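Local atomic coordinates of uncharacterized protein (Arthrobacter sp., PDB entry 3BL4), a protein that is of unknown function but belongs to a STAS-clan family and forms a dimer whose beta-sheets continue from one subunit into the other. Residues G20-T25 with H53-D58; S80-L85 with C106-F111. All blocks are in the same frame, centred on the assembly; numbering follows the deposited sequence.

Interactions 1 and 2 have the same plan in the two halves of the chain: each joins the parallel strands of a beta-alpha-beta unit, the first around helix 34-48, the second around helix 92-102. Their centres lie about 31 Å apart on opposite sides of the chain's centre. Strand 53-58 of interaction 1 and residues 81-85 of interaction 2 each pair with a strand of the second subunit, so that each sheet runs on across the interface. Both contacts are partly buried. Leu22, Leu24, Val57 and the selenomethionine Met55 make one face of interaction 1 apolar, whereas interaction 2 has a more exposed strand, 108-111, carrying phenylalanines and a lysine that holds sulfate.

Interaction 1: residues G20-T25 with H53-D58; sequences GILRLT and HPMLVD
The two parallel strands of a beta-alpha-beta unit, 22-25 and 53-58, pair here, with Leu22 beside Met55 and Leu24 beside Val57, while helix 34-48 makes the connection between them. Four backbone bonds hold the pair. Leu22 gives its N to Pro54 O at 2.8 Å and takes Leu56 N on its own O at 2.7 Å, the latter donor tilted 21° from the carbonyl plane. Leu24 repeats the pattern: its N meets Leu56 O at 2.8 Å, and its O receives Asp58 N at 2.7 Å.

On the face formed by Leu22, Leu24, Met55 and Val57, Leu22 is the link between two partners. Its CB lies 3.9 Å from CG of Met55, a selenomethionine. With chi1 at -67° its CG stays beside the backbone N, and the branch reaches back to His53, where Leu22 CD1 lies 4.0 Å from His53 CB; the two side chains cross at about a right angle. Met55 runs on past Leu22, so that its SE stands 4.1 Å from Leu24 CB. Val44 of helix 34-48 packs on both Leu22 and Met55. With an alanine here, the branch that touches His53 CB would be gone, and a gap is likely to open beside that atom and Val44.

Arg23 projects to the other face with Leu56, its CG 4.3 Å from Leu56 CD2, while its NH2 forms a salt bridge with Asp19. Beyond strand 53-58 the sheet continues into a strand of the second subunit, with Met55 packing on Ile82 of that chain. The contact thus combines an unbroken backbone ladder with one hydrocarbon-rich face, so that the amide groups of Leu22 and Leu24 are satisfied within the sheet where their side chains are buried.

Interaction 2: residues S80-L85 with C106-F111; sequences SRIALL and CPTKFF. With SO4 (sulfate ion), chain C.
Phe111 lies against Ala83 and Leu85 where residues 80-85 pair in parallel with 106-111. Its CB is 4.2 Å from Leu85 CD1. CG is held beside the backbone N and anti to the carbonyl carbon (chi1 -57°), which turns the ring back along the strand toward Ala83. There CD1 approaches the methyl CB of Ala83, and CE1 comes closer still, to 3.5 Å from the same atom, the methyl meeting the ring obliquely. Leu84 O sits at the ring's edge, near its plane, and that carbonyl also takes the backbone bond from Phe111 N, 2.9 Å long.

The same ladder is completed by Ile82 N on Pro107 O, Lys109 N on Ile82 O and Leu84 N on Lys109 O, the last nearly linear, with an N-H...O angle of 171°. At the start of the pair, Cys106 SG rests 3.8 Å from Ile82 CG1, and Arg81 NH1 lies 3.8 Å from Pro107 CG.

Outside the ladder, a sulfate ion, probably from the crystallisation liquor, is gripped from strand 108-111 by two bonds: Phe110 N gives its hydrogen to O2 at 3.0 Å, and Lys109 NZ, brought round by bends at chi3 and chi4, reaches O1 at 3.1 Å. The lysine's charge would tend to steady the anion.

Two helices pack against opposite faces of this pair of strands. Helix 114-121 lies over Ala83 and Phe111, with Trp120 meeting the Phe111 ring and accepting a bond from Arg81 NH2 on its O, while helix 92-102 sets Leu99 against Leu84 and Thr108. Residues 81-85 pair on their other edge with a strand of the second subunit, placing this strand between its own partner and that of the neighbour.

Interaction 1: residues G20-T25 with H53-D58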
ATOM      1  N   GLY A  20      15.136 -17.796 -13.017  1.00 28.89           N
ATOM      2  CA  GLY A  20      15.565 -16.833 -11.994  1.00 28.49           C
ATOM      3  C   GLY A  20      14.500 -15.840 -11.564  1.00 28.80           C
ATOM      4  O   GLY A  20      14.789 -14.876 -10.858  1.00 29.87           O
ATOM      5  N   ILE A  21      13.262 -16.076 -11.982  1.00 28.97           N
ATOM      6  CA  ILE A  21      12.151 -15.193 -11.643  1.00 27.88           C
ATOM      7  C   ILE A  21      11.313 -15.836 -10.541  1.00 25.03           C
ATOM      8  O   ILE A  21      10.981 -17.004 -10.640  1.00 26.13           O
ATOM      9  CB  ILE A  21      11.337 -14.883 -12.916  1.00 26.89           C
ATOM     10  CG1 ILE A  21      12.151 -13.922 -13.788  1.00 28.86           C
ATOM     11  CG2 ILE A  21      10.014 -14.290 -12.576  1.00 22.14           C
ATOM     12  CD1 ILE A  21      11.696 -13.841 -15.211  1.00 30.47           C
ATOM     13  N   LEU A  22      11.024 -15.085  -9.479  1.00 23.72           N
ATOM     14  CA  LEU A  22      10.066 -15.518  -8.451  1.00 24.66           C
ATOM     15  C   LEU A  22       8.641 -15.335  -8.942  1.00 24.96           C
ATOM     16  O   LEU A  22       8.335 -14.330  -9.568  1.00 24.54           O
ATOM     17  CB  LEU A  22      10.219 -14.709  -7.158  1.00 25.67           C
ATOM     18  CG  LEU A  22      11.483 -14.841  -6.309  1.00 25.52           C
ATOM     19  CD1 LEU A  22      11.720 -13.564  -5.503  1.00 22.35           C
ATOM     20  CD2 LEU A  22      11.406 -16.041  -5.398  1.00 27.07           C
ATOM     21  N   ARG A  23       7.775 -16.307  -8.649  1.00 25.08           N
ATOM     22  CA  ARG A  23       6.350 -16.188  -8.943  1.00 25.92           C
ATOM     23  C   ARG A  23       5.547 -16.429  -7.682  1.00 25.86           C
ATOM     24  O   ARG A  23       5.598 -17.519  -7.106  1.00 24.51           O
ATOM     25  CB  ARG A  23       5.945 -17.166 -10.050  1.00 27.45           C
ATOM     26  CG  ARG A  23       6.622 -16.794 -11.340  1.00 29.94           C
ATOM     27  CD  ARG A  23       6.350 -17.715 -12.499  1.00 35.32           C
ATOM     28  NE  ARG A  23       7.340 -17.437 -13.544  1.00 38.76           N
ATOM     29  CZ  ARG A  23       7.158 -17.632 -14.844  1.00 44.11           C
ATOM     30  NH1 ARG A  23       6.010 -18.103 -15.307  1.00 46.49           N
ATOM     31  NH2 ARG A  23       8.138 -17.333 -15.694  1.00 43.61           N
ATOM     32  N   LEU A  24       4.829 -15.393  -7.255  1.00 25.95           N
ATOM     33  CA  LEU A  24       3.943 -15.456  -6.093  1.00 24.82           C
ATOM     34  C   LEU A  24       2.470 -15.388  -6.510  1.00 25.76           C
ATOM     35  O   LEU A  24       2.046 -14.463  -7.195  1.00 22.42           O
ATOM     36  CB  LEU A  24       4.262 -14.309  -5.125  1.00 24.17           C
ATOM     37  CG  LEU A  24       3.396 -14.163  -3.864  1.00 28.15           C
ATOM     38  CD1 LEU A  24       3.492 -15.377  -2.929  1.00 23.10           C
ATOM     39  CD2 LEU A  24       3.746 -12.861  -3.145  1.00 23.59           C
ATOM     40  N   THR A  25       1.689 -16.367  -6.064  1.00 27.08           N
ATOM     41  CA  THR A  25       0.250 -16.322  -6.240  1.00 27.05           C
ATOM     42  C   THR A  25      -0.335 -15.601  -5.037  1.00 26.76           C
ATOM     43  O   THR A  25      -0.361 -16.139  -3.929  1.00 26.03           O
ATOM     44  CB  THR A  25      -0.346 -17.736  -6.410  1.00 27.09           C
ATOM     45  OG1 THR A  25      -0.018 -18.212  -7.717  1.00 31.21           O
ATOM     46  CG2 THR A  25      -1.864 -17.712  -6.277  1.00 29.58           C
ATOM     47  N   HIS A  53      15.996 -11.646  -6.625  1.00 28.46           N
ATOM     48  CA  HIS A  53      15.420 -12.029  -7.919  1.00 26.77           C
ATOM     49  C   HIS A  53      14.251 -11.147  -8.262  1.00 26.33           C
ATOM     50  O   HIS A  53      13.571 -10.652  -7.374  1.00 27.08           O
ATOM     51  CB  HIS A  53      14.898 -13.469  -7.904  1.00 26.96           C
ATOM     52  CG  HIS A  53      15.893 -14.479  -7.434  1.00 26.42           C
ATOM     53  ND1 HIS A  53      15.852 -15.032  -6.170  1.00 26.35           N
ATOM     54  CD2 HIS A  53      16.959 -15.030  -8.051  1.00 21.51           C
ATOM     55  CE1 HIS A  53      16.844 -15.889  -6.034  1.00 23.44           C
ATOM     56  NE2 HIS A  53      17.531 -15.906  -7.161  1.00 26.69           N
ATOM     57  N   PRO A  54      13.990 -10.951  -9.563  1.00 27.38           N
ATOM     58  CA  PRO A  54      12.736 -10.312  -9.957  1.00 25.71           C
ATOM     59  C   PRO A  54      11.561 -11.170  -9.532  1.00 24.73           C
ATOM     60  O   PRO A  54      11.695 -12.379  -9.505  1.00 24.34           O
ATOM     61  CB  PRO A  54      12.822 -10.278 -11.482  1.00 25.89           C
ATOM     62  CG  PRO A  54      14.264 -10.430 -11.807  1.00 27.28           C
ATOM     63  CD  PRO A  54      14.835 -11.276 -10.724  1.00 25.79           C
HETATM   64  N   MSE A  55      10.426 -10.554  -9.210  1.00 23.64           N
HETATM   65  CA  MSE A  55       9.226 -11.289  -8.821  1.00 24.30           C
HETATM   66  C   MSE A  55       8.018 -10.862  -9.632  1.00 23.66           C
HETATM   67  O   MSE A  55       7.794  -9.671  -9.858  1.00 21.66           O
HETATM   68  CB  MSE A  55       8.883 -11.058  -7.361  1.00 23.83           C
HETATM   69  CG  MSE A  55       7.649 -11.797  -6.915  1.00 25.35           C
HETATM   70 SE   MSE A  55       7.633 -11.989  -5.006  0.75 27.75          SE
HETATM   71  CE  MSE A  55       7.479 -10.258  -4.567  1.00 19.12           C
ATOM     72  N   LEU A  56       7.249 -11.856 -10.061  1.00 24.26           N
ATOM     73  CA  LEU A  56       5.914 -11.644 -10.590  1.00 24.80           C
ATOM     74  C   LEU A  56       4.926 -11.992  -9.471  1.00 23.61           C
ATOM     75  O   LEU A  56       4.995 -13.089  -8.911  1.00 22.99           O
ATOM     76  CB  LEU A  56       5.701 -12.543 -11.816  1.00 22.97           C
ATOM     77  CG  LEU A  56       4.319 -12.530 -12.476  1.00 23.96           C
ATOM     78  CD1 LEU A  56       4.219 -11.392 -13.443  1.00 21.80           C
ATOM     79  CD2 LEU A  56       4.054 -13.847 -13.185  1.00 26.71           C
ATOM     80  N   VAL A  57       4.046 -11.051  -9.117  1.00 23.71           N
ATOM     81  CA  VAL A  57       2.924 -11.340  -8.211  1.00 25.14           C
ATOM     82  C   VAL A  57       1.697 -11.555  -9.079  1.00 25.11           C
ATOM     83  O   VAL A  57       1.162 -10.617  -9.667  1.00 26.79           O
ATOM     84  CB  VAL A  57       2.688 -10.242  -7.141  1.00 27.44           C
ATOM     85  CG1 VAL A  57       1.590 -10.647  -6.153  1.00 22.60           C
ATOM     86  CG2 VAL A  57       3.971  -9.965  -6.357  1.00 23.87           C
ATOM     87  N   ASP A  58       1.295 -12.817  -9.194  1.00 22.84           N
ATOM     88  CA  ASP A  58       0.174 -13.196 -10.028  1.00 25.26           C
ATOM     89  C   ASP A  58      -1.100 -13.012  -9.208  1.00 24.81           C
ATOM     90  O   ASP A  58      -1.419 -13.834  -8.341  1.00 20.99           O
ATOM     91  CB  ASP A  58       0.341 -14.654 -10.484  1.00 25.94           C
ATOM     92  CG  ASP A  58      -0.590 -15.042 -11.617  1.00 31.68           C
ATOM     93  OD1 ASP A  58      -1.475 -14.248 -12.025  1.00 40.47           O
ATOM     94  OD2 ASP A  58      -0.430 -16.177 -12.102  1.00 36.79           O
TER

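Interaction 2: residues S80-L85 with C106-F111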
ATOM      1  N   SER A  80     -12.121  14.657  -0.670  1.00 27.09           N
ATOM      2  CA  SER A  80     -12.128  15.024  -2.096  1.00 28.48           C
ATOM      3  C   SER A  80     -10.722  15.036  -2.705  1.00 28.15           C
ATOM      4  O   SER A  80     -10.559  14.879  -3.920  1.00 29.19           O
ATOM      5  CB  SER A  80     -12.777  16.398  -2.286  1.00 29.75           C
ATOM      6  OG  SER A  80     -12.079  17.374  -1.528  1.00 31.34           O
ATOM      7  N   ARG A  81      -9.717  15.265  -1.865  1.00 25.39           N
ATOM      8  CA  ARG A  81      -8.315  15.081  -2.230  1.00 24.75           C
ATOM      9  C   ARG A  81      -7.539  14.920  -0.939  1.00 23.24           C
ATOM     10  O   ARG A  81      -8.013  15.358   0.107  1.00 24.58           O
ATOM     11  CB  ARG A  81      -7.787  16.253  -3.063  1.00 25.23           C
ATOM     12  CG  ARG A  81      -8.010  17.616  -2.475  1.00 27.81           C
ATOM     13  CD  ARG A  81      -8.102  18.721  -3.549  1.00 35.01           C
ATOM     14  NE  ARG A  81      -6.805  19.064  -4.153  1.00 32.36           N
ATOM     15  CZ  ARG A  81      -6.428  18.796  -5.403  1.00 34.87           C
ATOM     16  NH1 ARG A  81      -7.228  18.149  -6.239  1.00 34.04           N
ATOM     17  NH2 ARG A  81      -5.232  19.193  -5.833  1.00 37.06           N
ATOM     18  N   ILE A  82      -6.382  14.269  -0.976  1.00 22.13           N
ATOM     19  CA  ILE A  82      -5.652  13.999   0.281  1.00 21.79           C
ATOM     20  C   ILE A  82      -4.189  14.405   0.190  1.00 20.96           C
ATOM     21  O   ILE A  82      -3.499  13.947  -0.681  1.00 22.53           O
ATOM     22  CB  ILE A  82      -5.726  12.524   0.698  1.00 21.71           C
ATOM     23  CG1 ILE A  82      -7.183  12.038   0.753  1.00 27.86           C
ATOM     24  CG2 ILE A  82      -5.034  12.325   2.036  1.00 19.36           C
ATOM     25  CD1 ILE A  82      -7.347  10.622   1.292  1.00 19.82           C
ATOM     26  N   ALA A  83      -3.742  15.298   1.071  1.00 20.31           N
ATOM     27  CA  ALA A  83      -2.336  15.661   1.168  1.00 18.18           C
ATOM     28  C   ALA A  83      -1.820  14.940   2.385  1.00 20.76           C
ATOM     29  O   ALA A  83      -2.378  15.091   3.465  1.00 22.14           O
ATOM     30  CB  ALA A  83      -2.156  17.168   1.338  1.00 13.87           C
ATOM     31  N   LEU A  84      -0.768  14.150   2.226  1.00 20.41           N
ATOM     32  CA  LEU A  84      -0.201  13.458   3.353  1.00 20.22           C
ATOM     33  C   LEU A  84       1.106  14.145   3.681  1.00 22.06           C
ATOM     34  O   LEU A  84       1.996  14.211   2.844  1.00 23.24           O
ATOM     35  CB  LEU A  84      -0.024  11.970   3.042  1.00 20.23           C
ATOM     36  CG  LEU A  84      -1.355  11.312   2.644  1.00 23.12           C
ATOM     37  CD1 LEU A  84      -1.521  11.310   1.133  1.00 15.71           C
ATOM     38  CD2 LEU A  84      -1.519   9.916   3.197  1.00 17.43           C
ATOM     39  N   LEU A  85       1.200  14.678   4.897  1.00 21.71           N
ATOM     40  CA  LEU A  85       2.310  15.530   5.282  1.00 20.48           C
ATOM     41  C   LEU A  85       3.253  14.796   6.204  1.00 23.52           C
ATOM     42  O   LEU A  85       2.856  14.386   7.296  1.00 22.51           O
ATOM     43  CB  LEU A  85       1.765  16.760   5.985  1.00 22.13           C
ATOM     44  CG  LEU A  85       2.734  17.751   6.648  1.00 28.71           C
ATOM     45  CD1 LEU A  85       3.594  18.405   5.578  1.00 18.65           C
ATOM     46  CD2 LEU A  85       1.947  18.774   7.470  1.00 17.77           C
ATOM     47  N   CYS A 106      -9.607   9.673  -5.033  1.00 26.02           N
ATOM     48  CA  CYS A 106      -9.317  11.078  -5.206  1.00 24.67           C
ATOM     49  C   CYS A 106      -7.840  11.287  -5.358  1.00 24.36           C
ATOM     50  O   CYS A 106      -7.048  10.380  -5.091  1.00 29.97           O
ATOM     51  CB  CYS A 106      -9.809  11.867  -4.001  1.00 25.45           C
ATOM     52  SG  CYS A 106      -9.162  11.294  -2.430  1.00 27.17           S
ATOM     53  N   PRO A 107      -7.455  12.486  -5.795  1.00 24.10           N
ATOM     54  CA  PRO A 107      -6.063  12.865  -5.824  1.00 26.25           C
ATOM     55  C   PRO A 107      -5.396  12.786  -4.462  1.00 26.70           C
ATOM     56  O   PRO A 107      -5.986  13.159  -3.440  1.00 28.42           O
ATOM     57  CB  PRO A 107      -6.119  14.335  -6.305  1.00 26.28           C
ATOM     58  CG  PRO A 107      -7.328  14.408  -7.081  1.00 22.26           C
ATOM     59  CD  PRO A 107      -8.303  13.564  -6.345  1.00 23.32           C
ATOM     60  N   THR A 108      -4.175  12.274  -4.461  1.00 27.49           N
ATOM     61  CA  THR A 108      -3.381  12.170  -3.256  1.00 26.87           C
ATOM     62  C   THR A 108      -1.971  12.610  -3.597  1.00 26.07           C
ATOM     63  O   THR A 108      -1.537  12.458  -4.731  1.00 26.46           O
ATOM     64  CB  THR A 108      -3.354  10.731  -2.739  1.00 27.06           C
ATOM     65  OG1 THR A 108      -2.702   9.905  -3.696  1.00 27.24           O
ATOM     66  CG2 THR A 108      -4.750  10.218  -2.497  1.00 25.72           C
ATOM     67  N   LYS A 109      -1.274  13.187  -2.626  1.00 25.27           N
ATOM     68  CA  LYS A 109       0.079  13.667  -2.843  1.00 25.32           C
ATOM     69  C   LYS A 109       0.799  13.733  -1.499  1.00 25.21           C
ATOM     70  O   LYS A 109       0.183  13.992  -0.461  1.00 23.53           O
ATOM     71  CB  LYS A 109       0.044  15.048  -3.506  1.00 25.52           C
ATOM     72  CG  LYS A 109       1.392  15.586  -3.940  1.00 27.91           C
ATOM     73  CD  LYS A 109       1.254  16.880  -4.782  1.00 28.03           C
ATOM     74  CE  LYS A 109       0.937  16.581  -6.247  1.00 28.34           C
ATOM     75  NZ  LYS A 109       1.951  15.724  -6.891  1.00 32.41           N
ATOM     76  N   PHE A 110       2.108  13.508  -1.537  1.00 23.85           N
ATOM     77  CA  PHE A 110       2.942  13.522  -0.345  1.00 24.35           C
ATOM     78  C   PHE A 110       3.698  14.858  -0.271  1.00 24.21           C
ATOM     79  O   PHE A 110       4.160  15.370  -1.294  1.00 21.39           O
ATOM     80  CB  PHE A 110       3.923  12.336  -0.385  1.00 22.69           C
ATOM     81  CG  PHE A 110       4.964  12.378   0.681  1.00 24.81           C
ATOM     82  CD1 PHE A 110       4.653  12.029   1.987  1.00 22.72           C
ATOM     83  CD2 PHE A 110       6.256  12.787   0.389  1.00 21.89           C
ATOM     84  CE1 PHE A 110       5.610  12.072   2.987  1.00 25.19           C
ATOM     85  CE2 PHE A 110       7.224  12.844   1.395  1.00 24.22           C
ATOM     86  CZ  PHE A 110       6.901  12.470   2.691  1.00 20.80           C
ATOM     87  N   PHE A 111       3.793  15.416   0.942  1.00 22.45           N
ATOM     88  CA  PHE A 111       4.540  16.650   1.195  1.00 21.91           C
ATOM     89  C   PHE A 111       5.396  16.529   2.441  1.00 23.20           C
ATOM     90  O   PHE A 111       5.106  15.720   3.347  1.00 22.02           O
ATOM     91  CB  PHE A 111       3.578  17.826   1.419  1.00 21.96           C
ATOM     92  CG  PHE A 111       2.619  18.063   0.289  1.00 18.12           C
ATOM     93  CD1 PHE A 111       1.455  17.314   0.175  1.00 16.51           C
ATOM     94  CD2 PHE A 111       2.864  19.060  -0.643  1.00 21.57           C
ATOM     95  CE1 PHE A 111       0.574  17.529  -0.855  1.00 17.00           C
ATOM     96  CE2 PHE A 111       1.978  19.305  -1.672  1.00 17.13           C
ATOM     97  CZ  PHE A 111       0.837  18.544  -1.781  1.00 18.99           C
TER
HETATM   98  S   SO4 C 124       3.083  12.055  -5.029  1.00 56.86           S
HETATM   99  O1  SO4 C 124       2.327  12.806  -6.032  1.00 58.62           O
HETATM  100  O2  SO4 C 124       3.688  12.967  -4.055  1.00 49.42           O
HETATM  101  O3  SO4 C 124       2.204  11.112  -4.348  1.00 60.95           O
HETATM  102  O4  SO4 C 124       4.135  11.294  -5.689  1.00 62.18           O